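PDB 4QEY: uncharacterized protein from Bacteroides ovatus, which is of unknown function but, as a DUF4425 family member related to PLAT/LH2 and C2-like calcium-binding lipoproteins, may act at the cell surface. Local coordinates for residues A[97-109]-A[120-132]. Sequence-based numbering, arbitrary orientation.
Sequences VIAYIDNKEVNRL and LVENFSVSTTSVE. With EDO (1,2-ethanediol), chain O; EDO (1,2-ethanediol), chain P.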
# COMPACT_ATOMS: atom_id res chain seq x y z
N VAL A 97 3.11 -4.71 3.34
CA VAL A 97 3.30 -3.81 2.20
C VAL A 97 4.55 -4.31 1.47
O VAL A 97 5.64 -4.25 2.03
CB VAL A 97 3.40 -2.31 2.60
CG1 VAL A 97 3.41 -1.44 1.36
CG2 VAL A 97 2.27 -1.90 3.54
N ILE A 98 4.37 -4.89 0.26
CA ILE A 98 5.50 -5.45 -0.48
C ILE A 98 5.68 -4.66 -1.80
O ILE A 98 4.74 -4.53 -2.59
CB ILE A 98 5.38 -6.97 -0.74
CG1 ILE A 98 5.04 -7.74 0.55
CG2 ILE A 98 6.69 -7.49 -1.32
CD1 ILE A 98 4.59 -9.18 0.35
N ALA A 99 6.91 -4.16 -2.00
CA ALA A 99 7.30 -3.38 -3.16
C ALA A 99 8.13 -4.23 -4.12
O ALA A 99 9.02 -4.99 -3.70
CB ALA A 99 8.09 -2.16 -2.72
N TYR A 100 7.82 -4.11 -5.42
CA TYR A 100 8.47 -4.86 -6.49
C TYR A 100 8.93 -3.94 -7.63
O TYR A 100 8.34 -2.89 -7.86
CB TYR A 100 7.51 -5.92 -7.09
CG TYR A 100 6.88 -6.88 -6.11
CD1 TYR A 100 5.67 -6.59 -5.50
CD2 TYR A 100 7.45 -8.14 -5.87
CE1 TYR A 100 5.06 -7.50 -4.62
CE2 TYR A 100 6.86 -9.05 -5.00
CZ TYR A 100 5.66 -8.73 -4.38
OH TYR A 100 5.05 -9.60 -3.51
N ILE A 101 9.97 -4.38 -8.36
CA ILE A 101 10.46 -3.79 -9.60
C ILE A 101 10.65 -4.98 -10.53
O ILE A 101 11.51 -5.83 -10.26
CB ILE A 101 11.72 -2.87 -9.50
CG1 ILE A 101 11.54 -1.75 -8.44
CG2 ILE A 101 12.04 -2.28 -10.88
CD1 ILE A 101 12.85 -0.94 -8.11
N ASP A 102 9.77 -5.09 -11.54
CA ASP A 102 9.74 -6.18 -12.52
C ASP A 102 9.58 -7.54 -11.79
O ASP A 102 10.34 -8.49 -12.05
CB ASP A 102 10.97 -6.18 -13.45
CG ASP A 102 11.06 -4.98 -14.38
OD1 ASP A 102 10.01 -4.55 -14.90
OD2 ASP A 102 12.19 -4.54 -14.66
N ASN A 103 8.60 -7.61 -10.86
CA ASN A 103 8.20 -8.78 -10.06
C ASN A 103 9.38 -9.32 -9.17
O ASN A 103 9.33 -10.46 -8.69
CB ASN A 103 7.65 -9.90 -10.96
CG ASN A 103 6.36 -9.51 -11.67
OD1 ASN A 103 5.44 -8.89 -11.09
ND2 ASN A 103 6.27 -9.84 -12.94
N LYS A 104 10.38 -8.47 -8.89
CA LYS A 104 11.48 -8.74 -7.97
C LYS A 104 11.27 -7.87 -6.74
O LYS A 104 11.22 -6.64 -6.87
CB LYS A 104 12.84 -8.51 -8.64
N GLU A 105 11.07 -8.49 -5.57
CA GLU A 105 10.85 -7.78 -4.31
C GLU A 105 12.07 -6.92 -3.95
O GLU A 105 13.19 -7.43 -3.86
CB GLU A 105 10.53 -8.77 -3.18
CG GLU A 105 10.31 -8.07 -1.85
CD GLU A 105 10.10 -8.99 -0.67
OE1 GLU A 105 9.50 -10.07 -0.84
OE2 GLU A 105 10.53 -8.60 0.44
N VAL A 106 11.83 -5.62 -3.74
CA VAL A 106 12.87 -4.64 -3.45
C VAL A 106 12.67 -4.06 -2.04
O VAL A 106 13.62 -3.56 -1.44
CB VAL A 106 12.93 -3.52 -4.52
CG1 VAL A 106 13.43 -4.08 -5.86
CG2 VAL A 106 11.59 -2.81 -4.69
N ASN A 107 11.45 -4.13 -1.50
CA ASN A 107 11.16 -3.61 -0.17
C ASN A 107 9.94 -4.31 0.43
O ASN A 107 9.11 -4.87 -0.30
CB ASN A 107 10.93 -2.09 -0.22
CG ASN A 107 11.21 -1.41 1.08
OD1 ASN A 107 11.59 -2.03 2.08
ND2 ASN A 107 11.11 -0.10 1.06
N ARG A 108 9.86 -4.31 1.78
CA ARG A 108 8.80 -4.97 2.53
C ARG A 108 8.62 -4.35 3.89
O ARG A 108 9.59 -4.08 4.59
CB ARG A 108 9.10 -6.48 2.68
CG ARG A 108 8.08 -7.31 3.46
CD ARG A 108 8.57 -8.74 3.70
NE ARG A 108 8.56 -9.54 2.48
CZ ARG A 108 7.58 -10.39 2.16
NH1 ARG A 108 6.56 -10.59 2.99
NH2 ARG A 108 7.64 -11.07 1.02
N LEU A 109 7.36 -4.17 4.29
CA LEU A 109 6.99 -3.71 5.62
C LEU A 109 5.90 -4.62 6.16
O LEU A 109 4.88 -4.83 5.51
CB LEU A 109 6.53 -2.23 5.65
CG LEU A 109 6.17 -1.68 7.04
CD1 LEU A 109 7.38 -1.64 7.98
CD2 LEU A 109 5.55 -0.32 6.94
N LEU A 120 -6.99 4.17 17.91
CA LEU A 120 -5.67 3.84 17.37
C LEU A 120 -5.50 4.57 16.05
O LEU A 120 -6.36 4.46 15.18
CB LEU A 120 -5.52 2.30 17.22
CG LEU A 120 -4.27 1.71 16.57
CD1 LEU A 120 -3.91 0.39 17.21
CD2 LEU A 120 -4.43 1.54 15.06
N VAL A 121 -4.46 5.40 15.96
CA VAL A 121 -4.15 6.16 14.76
C VAL A 121 -2.71 5.87 14.43
O VAL A 121 -1.80 6.35 15.12
CB VAL A 121 -4.46 7.69 14.84
CG1 VAL A 121 -4.11 8.37 13.52
CG2 VAL A 121 -5.93 7.95 15.18
N GLU A 122 -2.51 5.04 13.41
CA GLU A 122 -1.19 4.59 12.96
C GLU A 122 -0.98 4.92 11.48
O GLU A 122 -1.94 5.05 10.73
CB GLU A 122 -1.05 3.09 13.20
CG GLU A 122 -1.00 2.71 14.67
CD GLU A 122 0.29 3.04 15.39
OE1 GLU A 122 1.38 2.82 14.80
OE2 GLU A 122 0.21 3.47 16.56
N ASN A 123 0.29 5.11 11.07
CA ASN A 123 0.66 5.48 9.70
C ASN A 123 1.83 4.67 9.21
O ASN A 123 2.64 4.18 10.01
CB ASN A 123 1.01 6.97 9.62
CG ASN A 123 -0.11 7.88 10.01
OD1 ASN A 123 -1.00 8.18 9.21
ND2 ASN A 123 -0.09 8.34 11.26
N PHE A 124 1.93 4.54 7.88
CA PHE A 124 3.06 3.86 7.24
C PHE A 124 3.31 4.48 5.89
O PHE A 124 2.42 5.08 5.29
CB PHE A 124 2.87 2.33 7.13
CG PHE A 124 1.73 1.86 6.28
CD1 PHE A 124 1.86 1.79 4.89
CD2 PHE A 124 0.54 1.44 6.85
CE1 PHE A 124 0.79 1.36 4.09
CE2 PHE A 124 -0.53 1.00 6.06
CZ PHE A 124 -0.39 0.94 4.68
N SER A 125 4.55 4.32 5.40
CA SER A 125 5.01 4.80 4.10
C SER A 125 6.09 3.88 3.59
O SER A 125 7.09 3.65 4.29
CB SER A 125 5.50 6.25 4.19
OG SER A 125 5.95 6.72 2.94
N VAL A 126 5.86 3.27 2.42
CA VAL A 126 6.80 2.32 1.79
C VAL A 126 6.98 2.71 0.32
O VAL A 126 6.00 3.01 -0.37
CB VAL A 126 6.32 0.85 1.94
CG1 VAL A 126 7.33 -0.14 1.35
CG2 VAL A 126 6.03 0.50 3.40
N SER A 127 8.21 2.67 -0.16
CA SER A 127 8.54 3.01 -1.53
C SER A 127 9.38 1.89 -2.17
O SER A 127 9.97 1.08 -1.44
CB SER A 127 9.28 4.34 -1.57
OG SER A 127 9.58 4.74 -2.90
N THR A 128 9.40 1.83 -3.52
CA THR A 128 10.20 0.85 -4.27
C THR A 128 11.67 1.27 -4.34
O THR A 128 12.52 0.43 -4.58
CB THR A 128 9.65 0.66 -5.70
OG1 THR A 128 9.59 1.93 -6.34
CG2 THR A 128 8.28 -0.01 -5.73
N THR A 129 11.97 2.58 -4.12
CA THR A 129 13.32 3.15 -4.23
C THR A 129 13.91 3.65 -2.88
O THR A 129 14.85 4.45 -2.88
CB THR A 129 13.29 4.32 -5.23
OG1 THR A 129 12.39 5.31 -4.75
CG2 THR A 129 12.91 3.89 -6.64
N SER A 130 13.37 3.16 -1.74
CA SER A 130 13.88 3.51 -0.40
C SER A 130 15.30 2.97 -0.24
O SER A 130 15.53 1.80 -0.53
CB SER A 130 12.97 2.94 0.68
OG SER A 130 11.60 3.18 0.41
N VAL A 131 16.24 3.82 0.18
CA VAL A 131 17.65 3.44 0.34
C VAL A 131 17.85 2.82 1.73
O VAL A 131 17.37 3.36 2.73
CB VAL A 131 18.56 4.67 0.09
CG1 VAL A 131 20.04 4.28 0.12
CG2 VAL A 131 18.23 5.32 -1.25
N GLU A 132 18.56 1.68 1.78
CA GLU A 132 18.85 0.90 2.99
C GLU A 132 19.75 1.68 3.98
O GLU A 132 20.76 2.30 3.56
CB GLU A 132 19.53 -0.44 2.64
OXT GLU A 132 19.41 1.66 5.18
C1 EDO O . 4.19 -11.13 -7.68
O1 EDO O . 3.09 -10.53 -7.01
C2 EDO O . 5.15 -10.01 -8.08
O2 EDO O . 4.43 -9.07 -8.87
C1 EDO P . -2.31 5.11 18.76
O1 EDO P . -1.13 5.70 18.27
C2 EDO P . -3.16 6.21 19.42
O2 EDO P . -3.49 7.20 18.45
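N107 and V126 show how two facing β-sheets can combine a greasy interior with a polar clasp at their edge. From the edge strand of one sheet, N107 sends its CG anti to the backbone N (chi1 -155°), which carries the amide across to the end of strand 121-127. Its CB lies 3.5 Å from S127 O, CG passes V126 CG1, and ND2 ends in a nearly straight hydrogen bond to S127 O (3.0 Å, 172°). ND2 approaches in the carbonyl plane and S127 O lies close to the amide plane, though the two groups are twisted against each other; S130 OG reaches the same oxygen from above the carbonyl plane, so two donors grip it. At the other branch of the amide, OD1 accepts the backbone N of R108, which helps fix the rotation of the group.

Deeper in, V126 divides its two methyls: CG1 lies under the N107 amide and CG2 packs on L109 CB at 3.6 Å. V97 bridges two residues, setting CG1 against V126 CB and CG2 obliquely on F124 CE1 (3.6 Å). T128 tucks CG2 against A99 CB (3.7 Å), while its hydroxyl bonds to H13 and M76.

V106 and N107, both opposite A99, form a classic β bulge. With outermost strands 104-114 and 121-127 lying against each other, the contact closes one side of a β-sandwich: hairpin 97-109 belongs to one four-stranded antiparallel sheet, strand 121-127 edges the other beside 73-84, and F124 reaches L28 and I30 of strand 26-36.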